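Local coordinates for replication initiator protein (Staphylococcus aureus subsp. aureus, PDB 4PTA) that probably initiates replication of staphylococcal multiresistance plasmids by binding and assembling on the plasmid origin, at residues F64-V68 with A69-V73; L75-N79 with K80-K84. All blocks are in the same frame, centred on the assembly; numbering follows the deposited sequence.

Contact 1 of 2, residues F64-V68 with A69-V73; sequences FIYTV and ADLEV
T67 and D70 lie 5.1 Å apart, measured between their CA atoms, where an extended piece of chain turns into helix 68-74. T67 is the N-cap residue. Its OG1 accepts two backbone N-H groups of the first turn. The bond from D70 N to T67 OG1 is 3.0 Å long and fairly straight, at 166°. A69 N donates to the same oxygen, but at a more bent angle. T67 chi1 of 78° sets OG1 between its own backbone N and carbonyl carbon, so that it faces the start of the helix. D70 returns the bond. Its OD2 accepts from T67 N at 2.9 Å, nearly in line with the N-H. The donor comes from the anti side of the carboxylate and stands 34° out of its plane. Methyl CG2 of T67 also lies against D70 OD2. Further along, L71 N makes a weak bond to T67 O, and E72 N a weak one to V68 O.

The ring of Y66 lies beside this turn. OD2 of D70 sits at the ring edge, near its plane. The two side chains cross at about a right angle and their CB atoms are 3.8 Å apart. L71 adds an apolar contact, with its CD2 3.8 Å from Y66 CD1. Y66 and L71 are both buried. The Y66 ring also meets W55 edge-to-face, and its OH has a weak hydrogen bond with R46. L71 reaches L108 of strand 108-110. The reciprocal bonds of T67 and D70 form a capping box at the start of helix 68-74, probably the first helix of a helix-turn-helix.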
loop_
_atom_site.group_PDB
_atom_site.type_symbol
_atom_site.label_atom_id
_atom_site.label_comp_id
_atom_site.label_asym_id
_atom_site.label_seq_id
_atom_site.Cartn_x
_atom_site.Cartn_y
_atom_site.Cartn_z
ATOM N N PHE A 64 20.134 -11.171 1.008
ATOM C CA PHE A 64 19.869 -11.994 -0.167
ATOM C C PHE A 64 21.027 -12.940 -0.476
ATOM O O PHE A 64 22.194 -12.581 -0.323
ATOM C CB PHE A 64 19.581 -11.121 -1.394
ATOM C CG PHE A 64 18.330 -10.299 -1.276
ATOM C CD1 PHE A 64 18.383 -8.919 -1.365
ATOM C CD2 PHE A 64 17.103 -10.906 -1.074
ATOM C CE1 PHE A 64 17.237 -8.161 -1.258
ATOM C CE2 PHE A 64 15.953 -10.150 -0.965
ATOM C CZ PHE A 64 16.022 -8.777 -1.057
ATOM N N ILE A 65 20.688 -14.149 -0.907
ATOM C CA ILE A 65 21.673 -15.109 -1.385
ATOM C C ILE A 65 21.369 -15.439 -2.838
ATOM O O ILE A 65 20.669 -16.407 -3.133
ATOM C CB ILE A 65 21.654 -16.405 -0.553
ATOM C CG1 ILE A 65 21.948 -16.094 0.915
ATOM C CG2 ILE A 65 22.662 -17.403 -1.096
ATOM C CD1 ILE A 65 22.103 -17.322 1.785
ATOM N N TYR A 66 21.892 -14.622 -3.746
ATOM C CA TYR A 66 21.587 -14.759 -5.165
ATOM C C TYR A 66 22.853 -14.859 -6.013
ATOM O O TYR A 66 23.792 -14.079 -5.840
ATOM C CB TYR A 66 20.726 -13.583 -5.635
ATOM C CG TYR A 66 19.311 -13.595 -5.095
ATOM C CD1 TYR A 66 18.646 -12.409 -4.807
ATOM C CD2 TYR A 66 18.635 -14.790 -4.884
ATOM C CE1 TYR A 66 17.351 -12.414 -4.319
ATOM C CE2 TYR A 66 17.341 -14.805 -4.394
ATOM C CZ TYR A 66 16.704 -13.616 -4.115
ATOM O OH TYR A 66 15.418 -13.628 -3.628
ATOM N N THR A 67 22.875 -15.826 -6.927
ATOM C CA THR A 67 24.003 -15.997 -7.834
ATOM C C THR A 67 23.922 -14.982 -8.967
ATOM O O THR A 67 22.994 -14.175 -9.025
ATOM C CB THR A 67 24.023 -17.404 -8.455
ATOM O OG1 THR A 67 23.061 -17.475 -9.515
ATOM C CG2 THR A 67 23.709 -18.464 -7.405
ATOM N N VAL A 68 24.891 -15.027 -9.873
ATOM C CA VAL A 68 24.882 -14.137 -11.024
ATOM C C VAL A 68 23.703 -14.480 -11.930
ATOM O O VAL A 68 23.169 -13.614 -12.623
ATOM C CB VAL A 68 26.184 -14.240 -11.835
ATOM C CG1 VAL A 68 26.362 -13.004 -12.709
ATOM C CG2 VAL A 68 27.377 -14.415 -10.904
ATOM N N ALA A 69 23.301 -15.748 -11.912
ATOM C CA ALA A 69 22.209 -16.227 -12.756
ATOM C C ALA A 69 20.843 -15.905 -12.153
ATOM O O ALA A 69 19.905 -15.572 -12.877
ATOM C CB ALA A 69 22.344 -17.725 -13.011
ATOM N N ASP A 70 20.737 -16.019 -10.832
ATOM C CA ASP A 70 19.510 -15.660 -10.124
ATOM C C ASP A 70 19.101 -14.237 -10.465
ATOM O O ASP A 70 18.017 -13.998 -10.990
ATOM C CB ASP A 70 19.698 -15.781 -8.612
ATOM C CG ASP A 70 19.839 -17.216 -8.155
ATOM O OD1 ASP A 70 19.256 -18.111 -8.804
ATOM O OD2 ASP A 70 20.531 -17.449 -7.141
ATOM N N LEU A 71 19.976 -13.291 -10.155
ATOM C CA LEU A 71 19.713 -11.899 -10.463
ATOM C C LEU A 71 19.451 -11.745 -11.955
ATOM O O LEU A 71 18.665 -10.897 -12.375
ATOM C CB LEU A 71 20.889 -11.025 -10.026
ATOM C CG LEU A 71 21.152 -10.990 -8.518
ATOM C CD1 LEU A 71 22.388 -10.170 -8.210
ATOM C CD2 LEU A 71 19.943 -10.438 -7.778
ATOM N N GLU A 72 20.104 -12.583 -12.750
ATOM C CA GLU A 72 19.951 -12.535 -14.200
ATOM C C GLU A 72 18.503 -12.788 -14.612
ATOM O O GLU A 72 17.955 -12.073 -15.453
ATOM C CB GLU A 72 20.891 -13.539 -14.870
ATOM C CG GLU A 72 21.666 -12.961 -16.037
ATOM C CD GLU A 72 22.926 -13.743 -16.355
ATOM O OE1 GLU A 72 22.901 -14.991 -16.261
ATOM O OE2 GLU A 72 23.944 -13.103 -16.694
ATOM N N VAL A 73 17.885 -13.805 -14.015
ATOM C CA VAL A 73 16.487 -14.113 -14.289
ATOM C C VAL A 73 15.558 -13.160 -13.543
ATOM O O VAL A 73 14.543 -12.719 -14.083
ATOM C CB VAL A 73 16.132 -15.570 -13.914
ATOM C CG1 VAL A 73 16.624 -15.905 -12.518
ATOM C CG2 VAL A 73 14.628 -15.801 -14.021
#

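Contact 2 of 2, residues L75-N79 with K80-K84; sequences LNCGN and KKITK
G78 is the N-cap residue and N79 the first residue of helix 79-91; the carbonyl of each accepts from N-H groups further along. I82 N donates to G78 O at 3.1 Å, and K81 N makes a weaker, bent bond to the same oxygen, whose place in the model is less sure. T83 N donates to N79 O at 3.2 Å. T83 OG1 adds a weak bond to the same oxygen, so N79 O has two donors from one residue.

C77 faces the helix. Its CB rests 3.8 Å from CD of K81, the aliphatic part of that chain. Its SG lies 4.1 Å from CG2 of I82. K81 CG is anti to its backbone N (chi1 -166°), which carries the aliphatic chain past C77; a bend at chi3 follows. I82 is buried and packs against V68.

Within 75-79, N76, with positive phi, is the C' residue of the Schellman motif that ends helix 68-74. The start of helix 79-91 is held mainly by main-chain acceptors, with one weak hydroxyl bond from T83. The cap glycine has no side chain to accept the first N-H groups, so the hold here depends on the backbone and on the packing of C77 and I82.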
loop_
_atom_site.group_PDB
_atom_site.type_symbol
_atom_site.label_atom_id
_atom_site.label_comp_id
_atom_site.label_asym_id
_atom_site.label_seq_id
_atom_site.Cartn_x
_atom_site.Cartn_y
_atom_site.Cartn_z
ATOM N N LEU A 75 16.025 -10.033 -12.584
ATOM C CA LEU A 75 15.981 -8.690 -13.150
ATOM C C LEU A 75 15.840 -8.745 -14.667
ATOM O O LEU A 75 15.748 -7.710 -15.332
ATOM C CB LEU A 75 17.226 -7.891 -12.754
ATOM C CG LEU A 75 17.589 -7.923 -11.267
ATOM C CD1 LEU A 75 18.800 -7.047 -10.989
ATOM C CD2 LEU A 75 16.411 -7.494 -10.413
ATOM N N ASN A 76 15.817 -9.964 -15.202
ATOM C CA ASN A 76 15.764 -10.186 -16.642
ATOM C C ASN A 76 16.771 -9.331 -17.401
ATOM O O ASN A 76 16.397 -8.438 -18.160
ATOM C CB ASN A 76 14.360 -9.934 -17.185
ATOM C CG ASN A 76 14.161 -10.528 -18.565
ATOM O OD1 ASN A 76 14.472 -11.697 -18.797
ATOM N ND2 ASN A 76 13.663 -9.722 -19.494
ATOM N N CYS A 77 18.051 -9.606 -17.185
ATOM C CA CYS A 77 19.106 -8.900 -17.893
ATOM C C CYS A 77 20.398 -9.703 -17.831
ATOM O O CYS A 77 20.508 -10.653 -17.057
ATOM C CB CYS A 77 19.305 -7.500 -17.313
ATOM S SG CYS A 77 19.744 -7.480 -15.567
ATOM N N GLY A 78 21.370 -9.323 -18.653
ATOM C CA GLY A 78 22.630 -10.040 -18.724
ATOM C C GLY A 78 23.591 -9.676 -17.611
ATOM O O GLY A 78 23.457 -8.622 -16.989
ATOM N N ASN A 79 24.566 -10.547 -17.366
ATOM C CA ASN A 79 25.562 -10.318 -16.321
ATOM C C ASN A 79 26.378 -9.039 -16.522
ATOM O O ASN A 79 26.942 -8.499 -15.572
ATOM C CB ASN A 79 26.472 -11.542 -16.144
ATOM C CG ASN A 79 26.868 -12.177 -17.463
ATOM O OD1 ASN A 79 27.163 -11.483 -18.436
ATOM N ND2 ASN A 79 26.868 -13.506 -17.504
ATOM N N LYS A 80 26.430 -8.556 -17.759
ATOM C CA LYS A 80 27.068 -7.278 -18.048
ATOM C C LYS A 80 26.297 -6.157 -17.363
ATOM O O LYS A 80 26.881 -5.280 -16.727
ATOM C CB LYS A 80 27.108 -7.032 -19.558
ATOM C CG LYS A 80 28.501 -7.083 -20.175
ATOM C CD LYS A 80 29.248 -5.768 -19.999
ATOM C CE LYS A 80 30.532 -5.753 -20.816
ATOM N NZ LYS A 80 31.206 -4.423 -20.791
ATOM N N LYS A 81 24.976 -6.203 -17.493
ATOM C CA LYS A 81 24.111 -5.170 -16.941
ATOM C C LYS A 81 24.036 -5.224 -15.416
ATOM O O LYS A 81 24.111 -4.189 -14.756
ATOM C CB LYS A 81 22.709 -5.262 -17.550
ATOM C CG LYS A 81 21.841 -4.043 -17.296
ATOM C CD LYS A 81 20.632 -4.033 -18.209
ATOM C CE LYS A 81 21.050 -3.964 -19.670
ATOM N NZ LYS A 81 19.876 -3.965 -20.591
ATOM N N ILE A 82 23.890 -6.422 -14.854
ATOM C CA ILE A 82 23.776 -6.549 -13.404
ATOM C C ILE A 82 25.044 -6.069 -12.709
ATOM O O ILE A 82 24.986 -5.498 -11.620
ATOM C CB ILE A 82 23.435 -7.988 -12.950
ATOM C CG1 ILE A 82 24.473 -8.496 -11.943
ATOM C CG2 ILE A 82 23.321 -8.919 -14.135
ATOM C CD1 ILE A 82 24.173 -9.876 -11.404
ATOM N N THR A 83 26.187 -6.303 -13.346
ATOM C CA THR A 83 27.457 -5.786 -12.852
ATOM C C THR A 83 27.369 -4.272 -12.699
ATOM O O THR A 83 27.694 -3.721 -11.644
ATOM C CB THR A 83 28.614 -6.164 -13.796
ATOM O OG1 THR A 83 29.090 -7.475 -13.464
ATOM C CG2 THR A 83 29.760 -5.172 -13.673
ATOM N N LYS A 84 26.912 -3.606 -13.754
ATOM C CA LYS A 84 26.688 -2.168 -13.711
ATOM C C LYS A 84 25.678 -1.800 -12.622
ATOM O O LYS A 84 25.806 -0.760 -11.971
ATOM C CB LYS A 84 26.201 -1.665 -15.073
ATOM C CG LYS A 84 25.705 -0.229 -15.065
ATOM C CD LYS A 84 24.916 0.089 -16.323
ATOM C CE LYS A 84 24.132 1.385 -16.169
ATOM N NZ LYS A 84 23.169 1.602 -17.292
#

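Contacts 1 and 2 follow in series and begin two successive helices, 68-74 and 79-91, with centres about 10 Å apart. Contact 1 is partly buried, with Y66 and L71 on its inner side; contact 2 is mostly surface, and I82 is its buried residue. The two starts differ in chemistry. Contact 1 uses a hydroxyl and a carboxylate, whereas contact 2 has glycine at the cap and relies on the backbone. They meet directly: E72 O and C77 N are probably hydrogen-bonded at 3.0 Å, and L71 CD1 packs on I82 CD1. This pairing, followed by hairpin 95-97/108-110, is consistent with a winged helix-turn-helix.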